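Transmembrane protease (Mus musculus, PDB 2E7V) is probably a membrane-anchored serine protease, of which this structure covers the SEA domain, a small module associated with cell-surface and secreted proteins. Local coordinates at residues 39-44 / 71-76; 31-36 / 107-112; 60-63 / 68-71. All coordinates share one frame; numbering follows the deposited sequence.

Interaction 1: 39-44 / 71-76; sequences AMITDE and ADVVMK
Ile41 on helix 28-46 carries its whole side of this contact, meeting Val73 and Met75 of strand 68-78 in the interior of the domain. Along the strand, Ala71 comes first, its methyl packing on Ile37, one turn earlier in the same helix, and on Ile13. Asp72 turns to the other face of the sheet, where its carboxylate bonds to the hydroxyl of Ser10. Val73 comes back to the helix side: with CG1 anti to the backbone N (chi1 179°), it sends this branch out to the CD1 methyl of Ile41, which approaches tip to tip, and the two carbons lie 3.6 Å apart. Val74 again faces away from the helix and covers Phe6 and Val60. Met75 closes the series, with Ile41 CG2 lying 4.3 Å from its CG, a looser touch, while the same side chain also reaches Phe45. The two branches of Ile41 therefore divide the work, the longer one serving Val73 and the short methyl serving Met75. All three residues are buried and the contact is wholly apolar. Helix 28-46 thus packs on one face of the sheet through alternate strand residues, as in an alpha/beta sandwich, and the beta-alpha-beta-beta-alpha-beta order of the chain resembles the ferredoxin-like arrangement of SEA domains, although the short last strand runs parallel to strand 4-14.

Interaction 2: 31-36 / 107-112; sequences RTLSER and IAPSNE
Arg36 and Leu33, one turn apart on helix 28-46, touch Pro109 in the loop that follows strand 106-107. From its CB, the Arg36 chain sets out with CG anti to the backbone N (chi1 172°) and thereby extends toward the loop; CG is 4.1 Å from Pro109 CB, a light aliphatic touch at an oblique angle. A bend at chi2 (55°) then carries CD off the ring, and NE comes back toward the carbonyl. It reaches 3.8 Å from Pro109 O, which lies near the guanidinium plane at its edge, although the two are too far apart for a direct bond. The tip makes the polar link through a water: Arg36 NH2 donates to the oxygen of water 1 at 2.9 Å, in the guanidinium plane, and that water lies 2.6 Å from Pro109 O and bridges the two. Another corner of the proline ring is used by Leu33, whose CD1 stands 3.8 Å from Pro109 CG. The ring is thus touched at CG by a leucine methyl and at CB by the arginine stem, with the solvent-bridged end at the surface. Beyond these two segments, Pro109 also rests on Ile13 of strand 4-14, and Leu33 on Leu62 of strand 54-65, placing the start of the C-terminal tail against the helix at the sheet's rim, just after Ile107 has packed against Ile37, Met40 and Ile41.

Interaction 3: 60-63 / 68-71; sequences VKLR and GVVA
Arg63 and Val70 form the tight heart of this antiparallel pairing, in the beta hairpin of strands 54-65 and 68-78. They are a hydrogen-bonded pair: Arg63 N donates to Val70 O over 2.6 Å in an almost straight bond (178° at the hydrogen), and Val70 N returns one to Arg63 O at 2.8 Å, with the donor tilted 21° out of that carbonyl's plane. Next to them Leu62 and Ala71 make the non-hydrogen-bonded pair, their side chains on the sheet face that the helix covers. Here Leu62 CD2 presses on the Ala71 methyl CB at 3.5 Å and lies farther, 4.2 Å, from Val69 CG1; Tyr30, Leu33 and Ser34 of helix 28-46 close over the same leucine.

The loose side lies with Val60 and Lys61, both exposed. These two residues together face Asp72, a classic beta bulge, and across to 68-71 the lysine contributes little beyond its carbonyl, which takes a CA-H...O contact from Ala71 CA at 3.5 Å. On the face opposite Leu62, the Arg63 side chain runs alongside Val70, pointing the same way. A bend at chi3 (-65°) folds the guanidinium back, so that NH2 comes to 3.4 Å from Val70 CG1, meeting it obliquely. Its main anchor is a salt bridge from NE to Asp72; NH1 makes a salt bridge with Glu65, and NH2 gives a weak bond to Ser10.

The chemistry is mostly apolar on the Leu62 side, whereas on the Arg63 side apolar packing against Val70 is mixed with charge: two carboxylates balance a partly exposed arginine whose positive charge they would be expected to stabilise, with backbone bonds setting the pairing between.

Helix 28-46 ties interactions 1 and 2 together, and strand 68-78 ties 1 to 3, where Ala71 belongs to both. The centres of interactions 1 and 2 are about 11 Å apart, and Ile41 CD1 lies 3.7 Å from Ile107 CD1, joining the core to the end of the last strand. Interactions 1 and 3, about 13 Å apart, are linked by the salt bridge of Asp72 OD2 with Arg63 NE at 2.6 Å, on the sheet face away from the helix. Leu33 CD2 and Leu62 CD1, 3.9 Å apart, connect interactions 2 and 3. Interaction 1 is core packing, interaction 2 lays the tail against the helix, and interaction 3 is hairpin pairing.

Interaction 1: 39-44 / 71-76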
ATOM      1  N   ALA A  39      -2.175   7.779  -0.513  1.00 13.29           N
ATOM      2  CA  ALA A  39      -1.248   8.882  -0.300  1.00 13.67           C
ATOM      3  C   ALA A  39       0.126   8.355   0.087  1.00 11.60           C
ATOM      4  O   ALA A  39       1.147   8.875  -0.362  1.00 16.56           O
ATOM      5  CB  ALA A  39      -1.771   9.793   0.797  1.00 14.46           C
ATOM      6  N   MET A  40       0.144   7.332   0.931  1.00 12.23           N
ATOM      7  CA  MET A  40       1.385   6.729   1.397  1.00 11.12           C
ATOM      8  C   MET A  40       2.162   6.123   0.241  1.00 12.76           C
ATOM      9  O   MET A  40       3.362   6.367   0.088  1.00 12.14           O
ATOM     10  CB  MET A  40       1.094   5.661   2.463  1.00  9.90           C
ATOM     11  CG  MET A  40       0.612   6.249   3.803  1.00 10.97           C
ATOM     12  SD  MET A  40       0.320   5.019   5.083  1.00  6.04           S
ATOM     13  CE  MET A  40       1.997   4.447   5.333  1.00  7.17           C
ATOM     14  N   ILE A  41       1.482   5.325  -0.570  1.00 12.74           N
ATOM     15  CA  ILE A  41       2.122   4.688  -1.716  1.00  9.93           C
ATOM     16  C   ILE A  41       2.612   5.755  -2.695  1.00 11.06           C
ATOM     17  O   ILE A  41       3.741   5.676  -3.199  1.00  9.97           O
ATOM     18  CB  ILE A  41       1.145   3.708  -2.418  1.00  7.69           C
ATOM     19  CG1 ILE A  41       0.911   2.492  -1.516  1.00 10.11           C
ATOM     20  CG2 ILE A  41       1.710   3.264  -3.767  1.00  9.86           C
ATOM     21  CD1 ILE A  41      -0.237   1.593  -1.976  1.00 15.94           C
ATOM     22  N   THR A  42       1.781   6.761  -2.941  1.00  8.36           N
ATOM     23  CA  THR A  42       2.147   7.841  -3.861  1.00 11.21           C
ATOM     24  C   THR A  42       3.403   8.569  -3.370  1.00 15.37           C
ATOM     25  O   THR A  42       4.327   8.812  -4.148  1.00 14.95           O
ATOM     26  CB  THR A  42       0.991   8.859  -4.027  1.00 14.15           C
ATOM     27  OG1 THR A  42      -0.162   8.186  -4.562  1.00 12.62           O
ATOM     28  CG2 THR A  42       1.391   9.995  -4.978  1.00 14.86           C
ATOM     29  N   ASP A  43       3.434   8.914  -2.084  1.00 14.91           N
ATOM     30  CA  ASP A  43       4.592   9.601  -1.508  1.00 15.41           C
ATOM     31  C   ASP A  43       5.880   8.768  -1.647  1.00 17.06           C
ATOM     32  O   ASP A  43       6.940   9.310  -1.956  1.00 13.28           O
ATOM     33  CB  ASP A  43       4.364   9.902  -0.025  1.00 14.47           C
ATOM     34  CG  ASP A  43       3.379  11.035   0.204  1.00 21.34           C
ATOM     35  OD1 ASP A  43       2.857  11.136   1.335  1.00 27.08           O
ATOM     36  OD2 ASP A  43       3.134  11.832  -0.728  1.00 24.86           O
ATOM     37  N   GLU A  44       5.793   7.463  -1.411  1.00 14.25           N
ATOM     38  CA  GLU A  44       6.979   6.615  -1.520  1.00 15.75           C
ATOM     39  C   GLU A  44       7.558   6.612  -2.933  1.00 14.48           C
ATOM     40  O   GLU A  44       8.765   6.772  -3.120  1.00 13.99           O
ATOM     41  CB  GLU A  44       6.665   5.173  -1.109  1.00 17.89           C
ATOM     42  CG  GLU A  44       6.383   4.983   0.368  1.00 21.83           C
ATOM     43  CD  GLU A  44       7.466   5.563   1.253  1.00 25.86           C
ATOM     44  OE1 GLU A  44       8.662   5.423   0.909  1.00 28.38           O
ATOM     45  OE2 GLU A  44       7.120   6.153   2.300  1.00 27.93           O
ATOM     46  N   ALA A  71      -5.678  -4.645   1.862  1.00 10.51           N
ATOM     47  CA  ALA A  71      -6.079  -3.759   0.783  1.00  9.99           C
ATOM     48  C   ALA A  71      -5.536  -4.235  -0.560  1.00 11.59           C
ATOM     49  O   ALA A  71      -4.338  -4.492  -0.696  1.00 10.83           O
ATOM     50  CB  ALA A  71      -5.594  -2.346   1.071  1.00 10.44           C
ATOM     51  N   ASP A  72      -6.419  -4.400  -1.537  1.00  9.30           N
ATOM     52  CA  ASP A  72      -5.968  -4.792  -2.865  1.00 13.18           C
ATOM     53  C   ASP A  72      -5.720  -3.459  -3.562  1.00 10.63           C
ATOM     54  O   ASP A  72      -6.627  -2.636  -3.706  1.00 10.06           O
ATOM     55  CB  ASP A  72      -7.020  -5.620  -3.597  1.00 11.81           C
ATOM     56  CG  ASP A  72      -7.333  -6.923  -2.878  1.00 15.75           C
ATOM     57  OD1 ASP A  72      -6.411  -7.525  -2.282  1.00 15.04           O
ATOM     58  OD2 ASP A  72      -8.498  -7.348  -2.913  1.00 14.29           O
ATOM     59  N   VAL A  73      -4.470  -3.263  -3.967  1.00  7.94           N
ATOM     60  CA  VAL A  73      -4.002  -2.017  -4.576  1.00 10.09           C
ATOM     61  C   VAL A  73      -3.460  -2.155  -5.998  1.00 11.24           C
ATOM     62  O   VAL A  73      -2.661  -3.061  -6.287  1.00 13.99           O
ATOM     63  CB  VAL A  73      -2.874  -1.412  -3.683  1.00 11.33           C
ATOM     64  CG1 VAL A  73      -2.326  -0.116  -4.290  1.00 10.61           C
ATOM     65  CG2 VAL A  73      -3.398  -1.189  -2.276  1.00  8.82           C
ATOM     66  N   VAL A  74      -3.889  -1.259  -6.884  1.00 11.32           N
ATOM     67  CA  VAL A  74      -3.405  -1.265  -8.264  1.00 14.01           C
ATOM     68  C   VAL A  74      -2.439  -0.086  -8.405  1.00 12.02           C
ATOM     69  O   VAL A  74      -2.705   0.996  -7.886  1.00 12.45           O
ATOM     70  CB  VAL A  74      -4.554  -1.079  -9.298  1.00 16.93           C
ATOM     71  CG1 VAL A  74      -3.971  -0.749 -10.669  1.00 15.68           C
ATOM     72  CG2 VAL A  74      -5.386  -2.357  -9.408  1.00 15.57           C
ATOM     73  N   MET A  75      -1.318  -0.310  -9.082  1.00  9.58           N
ATOM     74  CA  MET A  75      -0.330   0.739  -9.304  1.00 11.31           C
ATOM     75  C   MET A  75      -0.038   0.818 -10.800  1.00 11.55           C
ATOM     76  O   MET A  75       0.236  -0.213 -11.442  1.00 12.22           O
ATOM     77  CB  MET A  75       0.970   0.447  -8.528  1.00  9.30           C
ATOM     78  CG  MET A  75       0.836   0.489  -6.993  1.00 13.61           C
ATOM     79  SD  MET A  75       2.167  -0.451  -6.138  1.00  6.42           S
ATOM     80  CE  MET A  75       1.540  -2.098  -6.414  1.00 14.90           C
ATOM     81  N   LYS A  76      -0.111   2.034 -11.353  1.00  9.36           N
ATOM     82  CA  LYS A  76       0.147   2.270 -12.780  1.00 10.26           C
ATOM     83  C   LYS A  76       1.461   3.006 -13.034  1.00 10.29           C
ATOM     84  O   LYS A  76       1.735   4.040 -12.400  1.00  8.65           O
ATOM     85  CB  LYS A  76      -0.982   3.094 -13.413  1.00 11.26           C
ATOM     86  CG  LYS A  76      -0.749   3.389 -14.899  1.00 15.30           C
ATOM     87  CD  LYS A  76      -1.924   4.084 -15.561  1.00 18.46           C
ATOM     88  CE  LYS A  76      -1.719   4.141 -17.075  1.00 19.22           C
ATOM     89  NZ  LYS A  76      -2.875   4.738 -17.783  1.00 17.39           N
TER

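Interaction 2: 31-36 / 107-112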
ATOM      1  N   ARG A  31     -13.356   5.221   2.678  1.00 13.94           N
ATOM      2  CA  ARG A  31     -12.704   6.235   1.858  1.00 17.11           C
ATOM      3  C   ARG A  31     -11.495   6.925   2.490  1.00 15.96           C
ATOM      4  O   ARG A  31     -10.514   7.190   1.791  1.00 17.27           O
ATOM      5  CB  ARG A  31     -13.736   7.266   1.384  1.00 16.39           C
ATOM      6  CG  ARG A  31     -14.740   6.659   0.416  1.00 24.43           C
ATOM      7  CD  ARG A  31     -15.786   7.639  -0.085  1.00 30.58           C
ATOM      8  NE  ARG A  31     -16.746   6.965  -0.964  1.00 35.23           N
ATOM      9  CZ  ARG A  31     -17.641   7.587  -1.730  1.00 35.12           C
ATOM     10  NH1 ARG A  31     -17.709   8.913  -1.736  1.00 38.64           N
ATOM     11  NH2 ARG A  31     -18.468   6.884  -2.493  1.00 30.29           N
ATOM     12  N   THR A  32     -11.542   7.206   3.791  1.00 13.30           N
ATOM     13  CA  THR A  32     -10.419   7.872   4.446  1.00 15.61           C
ATOM     14  C   THR A  32      -9.235   6.920   4.607  1.00 16.08           C
ATOM     15  O   THR A  32      -8.078   7.328   4.466  1.00 14.29           O
ATOM     16  CB  THR A  32     -10.811   8.473   5.828  1.00 16.02           C
ATOM     17  OG1 THR A  32     -11.173   7.429   6.732  1.00 20.98           O
ATOM     18  CG2 THR A  32     -11.982   9.426   5.674  1.00 15.55           C
ATOM     19  N   LEU A  33      -9.517   5.650   4.886  1.00 14.41           N
ATOM     20  CA  LEU A  33      -8.443   4.672   5.008  1.00 15.45           C
ATOM     21  C   LEU A  33      -7.837   4.423   3.614  1.00 14.65           C
ATOM     22  O   LEU A  33      -6.618   4.324   3.474  1.00 15.85           O
ATOM     23  CB  LEU A  33      -8.956   3.352   5.592  1.00 10.57           C
ATOM     24  CG  LEU A  33      -7.900   2.241   5.579  1.00 15.48           C
ATOM     25  CD1 LEU A  33      -6.679   2.710   6.369  1.00 14.50           C
ATOM     26  CD2 LEU A  33      -8.467   0.946   6.151  1.00 10.27           C
ATOM     27  N   SER A  34      -8.689   4.320   2.595  1.00 12.17           N
ATOM     28  CA  SER A  34      -8.218   4.102   1.225  1.00 14.72           C
ATOM     29  C   SER A  34      -7.388   5.284   0.740  1.00 15.43           C
ATOM     30  O   SER A  34      -6.383   5.115   0.051  1.00 12.85           O
ATOM     31  CB  SER A  34      -9.402   3.895   0.270  1.00 14.37           C
ATOM     32  OG  SER A  34      -9.933   2.594   0.409  1.00 15.16           O
ATOM     33  N   GLU A  35      -7.814   6.480   1.121  1.00 15.94           N
ATOM     34  CA  GLU A  35      -7.123   7.700   0.730  1.00 18.95           C
ATOM     35  C   GLU A  35      -5.755   7.792   1.403  1.00 15.71           C
ATOM     36  O   GLU A  35      -4.784   8.213   0.779  1.00 12.37           O
ATOM     37  CB  GLU A  35      -7.988   8.910   1.093  1.00 23.22           C
ATOM     38  CG  GLU A  35      -7.339  10.252   0.876  1.00 31.78           C
ATOM     39  CD  GLU A  35      -8.285  11.383   1.220  1.00 39.97           C
ATOM     40  OE1 GLU A  35      -9.296  11.554   0.498  1.00 43.60           O
ATOM     41  OE2 GLU A  35      -8.024  12.090   2.220  1.00 41.84           O
ATOM     42  N   ARG A  36      -5.677   7.389   2.670  1.00 14.17           N
ATOM     43  CA  ARG A  36      -4.412   7.424   3.408  1.00 14.14           C
ATOM     44  C   ARG A  36      -3.420   6.440   2.788  1.00 13.07           C
ATOM     45  O   ARG A  36      -2.237   6.753   2.599  1.00 13.47           O
ATOM     46  CB  ARG A  36      -4.651   7.080   4.883  1.00 13.15           C
ATOM     47  CG  ARG A  36      -3.382   6.888   5.724  1.00 19.68           C
ATOM     48  CD  ARG A  36      -2.449   8.097   5.662  1.00 16.95           C
ATOM     49  NE  ARG A  36      -1.190   7.882   6.387  1.00 17.05           N
ATOM     50  CZ  ARG A  36      -0.093   8.617   6.200  1.00 19.96           C
ATOM     51  NH1 ARG A  36      -0.102   9.608   5.321  1.00 16.87           N
ATOM     52  NH2 ARG A  36       1.026   8.352   6.870  1.00 20.28           N
ATOM     53  N   ILE A 107       1.500  -2.213   4.871  1.00 15.38           N
ATOM     54  CA  ILE A 107       1.429  -0.763   4.937  1.00 15.12           C
ATOM     55  C   ILE A 107       0.822  -0.437   6.298  1.00 16.15           C
ATOM     56  O   ILE A 107      -0.224  -0.992   6.653  1.00 15.56           O
ATOM     57  CB  ILE A 107       0.491  -0.191   3.851  1.00 17.11           C
ATOM     58  CG1 ILE A 107       0.993  -0.587   2.457  1.00 16.41           C
ATOM     59  CG2 ILE A 107       0.399   1.339   3.988  1.00 15.82           C
ATOM     60  CD1 ILE A 107       0.164  -0.023   1.322  1.00 14.14           C
ATOM     61  N   ALA A 108       1.469   0.444   7.059  1.00 14.06           N
ATOM     62  CA  ALA A 108       0.946   0.835   8.371  1.00 12.87           C
ATOM     63  C   ALA A 108       0.493   2.298   8.370  1.00 12.86           C
ATOM     64  O   ALA A 108       1.318   3.207   8.412  1.00 12.26           O
ATOM     65  CB  ALA A 108       2.008   0.616   9.454  1.00 14.50           C
ATOM     66  N   PRO A 109      -0.830   2.546   8.304  1.00 13.05           N
ATOM     67  CA  PRO A 109      -1.332   3.924   8.307  1.00 13.44           C
ATOM     68  C   PRO A 109      -0.778   4.616   9.546  1.00 13.22           C
ATOM     69  O   PRO A 109      -0.454   5.797   9.512  1.00 12.81           O
ATOM     70  CB  PRO A 109      -2.852   3.741   8.360  1.00 12.87           C
ATOM     71  CG  PRO A 109      -3.057   2.471   7.617  1.00 12.19           C
ATOM     72  CD  PRO A 109      -1.934   1.583   8.145  1.00 12.85           C
ATOM     73  N   SER A 110      -0.691   3.857  10.639  1.00 13.54           N
ATOM     74  CA  SER A 110      -0.109   4.339  11.889  1.00 12.08           C
ATOM     75  C   SER A 110       0.773   3.236  12.484  1.00 13.81           C
ATOM     76  O   SER A 110       0.397   2.060  12.494  1.00 15.89           O
ATOM     77  CB  SER A 110      -1.183   4.722  12.899  1.00 14.62           C
ATOM     78  OG  SER A 110      -0.589   5.433  13.977  1.00 16.15           O
ATOM     79  N   ASN A 111       1.945   3.620  12.980  1.00 12.96           N
ATOM     80  CA  ASN A 111       2.890   2.676  13.564  1.00 13.37           C
ATOM     81  C   ASN A 111       2.749   2.619  15.087  1.00 13.06           C
ATOM     82  O   ASN A 111       2.875   3.639  15.769  1.00 12.57           O
ATOM     83  CB  ASN A 111       4.319   3.088  13.220  1.00 13.84           C
ATOM     84  CG  ASN A 111       4.554   3.203  11.725  1.00 16.41           C
ATOM     85  OD1 ASN A 111       4.337   4.251  11.112  1.00 16.29           O
ATOM     86  ND2 ASN A 111       4.989   2.114  11.128  1.00 16.83           N
ATOM     87  N   GLU A 112       2.501   1.433  15.621  1.00 10.51           N
ATOM     88  CA  GLU A 112       2.353   1.301  17.065  1.00 13.75           C
ATOM     89  C   GLU A 112       3.703   1.215  17.752  1.00 15.60           C
ATOM     90  O   GLU A 112       4.579   0.454  17.332  1.00 15.73           O
ATOM     91  CB  GLU A 112       1.529   0.060  17.442  1.00 16.63           C
ATOM     92  CG  GLU A 112       1.387  -0.100  18.958  1.00 23.21           C
ATOM     93  CD  GLU A 112       0.445  -1.213  19.386  1.00 28.83           C
ATOM     94  OE1 GLU A 112       0.489  -2.304  18.783  1.00 33.25           O
ATOM     95  OE2 GLU A 112      -0.327  -1.002  20.349  1.00 33.56           O
TER
HETATM   96  O   HOH W   1       1.999   6.285   8.724  1.00 14.45           O

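Interaction 3: 60-63 / 68-71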
ATOM      1  N   VAL A  60      -8.417  -0.922  -4.784  1.00 17.61           N
ATOM      2  CA  VAL A  60      -9.551  -1.480  -5.520  1.00 20.06           C
ATOM      3  C   VAL A  60     -10.580  -2.020  -4.544  1.00 19.72           C
ATOM      4  O   VAL A  60     -11.761  -2.125  -4.863  1.00 19.57           O
ATOM      5  CB  VAL A  60      -9.109  -2.597  -6.478  1.00 22.15           C
ATOM      6  CG1 VAL A  60      -8.115  -2.044  -7.481  1.00 24.82           C
ATOM      7  CG2 VAL A  60      -8.510  -3.735  -5.704  1.00 23.13           C
ATOM      8  N   LYS A  61     -10.119  -2.383  -3.354  1.00 20.76           N
ATOM      9  CA  LYS A  61     -11.015  -2.859  -2.319  1.00 20.97           C
ATOM     10  C   LYS A  61     -10.290  -3.220  -1.039  1.00 18.75           C
ATOM     11  O   LYS A  61      -9.085  -3.510  -1.040  1.00 18.03           O
ATOM     12  CB  LYS A  61     -11.853  -4.041  -2.811  1.00 24.26           C
ATOM     13  CG  LYS A  61     -11.273  -5.412  -2.613  1.00 25.19           C
ATOM     14  CD  LYS A  61     -12.390  -6.442  -2.745  1.00 29.30           C
ATOM     15  CE  LYS A  61     -13.521  -6.150  -1.758  1.00 34.71           C
ATOM     16  NZ  LYS A  61     -14.685  -7.082  -1.887  1.00 33.75           N
ATOM     17  N   LEU A  62     -11.032  -3.148   0.059  1.00 16.70           N
ATOM     18  CA  LEU A  62     -10.519  -3.468   1.381  1.00 16.38           C
ATOM     19  C   LEU A  62     -11.178  -4.771   1.759  1.00 15.82           C
ATOM     20  O   LEU A  62     -12.400  -4.896   1.716  1.00 16.43           O
ATOM     21  CB  LEU A  62     -10.904  -2.383   2.390  1.00 15.56           C
ATOM     22  CG  LEU A  62     -10.248  -1.027   2.137  1.00 17.34           C
ATOM     23  CD1 LEU A  62     -10.775   0.007   3.131  1.00 14.02           C
ATOM     24  CD2 LEU A  62      -8.730  -1.174   2.249  1.00 16.98           C
ATOM     25  N   ARG A  63     -10.371  -5.753   2.112  1.00 12.88           N
ATOM     26  CA  ARG A  63     -10.925  -7.035   2.471  1.00 18.88           C
ATOM     27  C   ARG A  63     -10.613  -7.351   3.905  1.00 17.51           C
ATOM     28  O   ARG A  63      -9.665  -6.826   4.490  1.00 17.32           O
ATOM     29  CB  ARG A  63     -10.386  -8.139   1.539  1.00 17.18           C
ATOM     30  CG  ARG A  63     -10.947  -8.051   0.130  1.00 25.17           C
ATOM     31  CD  ARG A  63     -10.453  -9.165  -0.793  1.00 23.67           C
ATOM     32  NE  ARG A  63      -9.015  -9.085  -1.038  1.00 23.99           N
ATOM     33  CZ  ARG A  63      -8.092  -9.736  -0.337  1.00 22.86           C
ATOM     34  NH1 ARG A  63      -8.446 -10.531   0.665  1.00 23.23           N
ATOM     35  NH2 ARG A  63      -6.808  -9.596  -0.645  1.00 23.90           N
ATOM     36  N   GLY A  68      -8.287  -8.521  10.894  1.00 28.08           N
ATOM     37  CA  GLY A  68      -7.526  -7.423  10.325  1.00 24.74           C
ATOM     38  C   GLY A  68      -7.991  -7.041   8.932  1.00 22.57           C
ATOM     39  O   GLY A  68      -8.945  -7.613   8.403  1.00 22.93           O
ATOM     40  N   VAL A  69      -7.304  -6.079   8.325  1.00 18.88           N
ATOM     41  CA  VAL A  69      -7.658  -5.599   6.997  1.00 15.74           C
ATOM     42  C   VAL A  69      -6.561  -5.808   5.954  1.00 15.48           C
ATOM     43  O   VAL A  69      -5.370  -5.702   6.252  1.00 11.94           O
ATOM     44  CB  VAL A  69      -7.982  -4.078   7.045  1.00 18.48           C
ATOM     45  CG1 VAL A  69      -8.461  -3.595   5.671  1.00 17.85           C
ATOM     46  CG2 VAL A  69      -9.015  -3.795   8.133  1.00 18.76           C
ATOM     47  N   VAL A  70      -6.975  -6.115   4.727  1.00 15.46           N
ATOM     48  CA  VAL A  70      -6.043  -6.274   3.614  1.00 16.69           C
ATOM     49  C   VAL A  70      -6.571  -5.395   2.497  1.00 14.29           C
ATOM     50  O   VAL A  70      -7.772  -5.390   2.226  1.00 15.11           O
ATOM     51  CB  VAL A  70      -5.962  -7.714   3.093  1.00 16.12           C
ATOM     52  CG1 VAL A  70      -5.235  -7.726   1.750  1.00 17.90           C
ATOM     53  CG2 VAL A  70      -5.218  -8.581   4.074  1.00 16.71           C
ATOM     54  N   ALA A  71      -5.678  -4.645   1.862  1.00 10.51           N
ATOM     55  CA  ALA A  71      -6.079  -3.759   0.783  1.00  9.99           C
ATOM     56  C   ALA A  71      -5.536  -4.235  -0.560  1.00 11.59           C
ATOM     57  O   ALA A  71      -4.338  -4.492  -0.696  1.00 10.83           O
ATOM     58  CB  ALA A  71      -5.594  -2.346   1.071  1.00 10.44           C
TER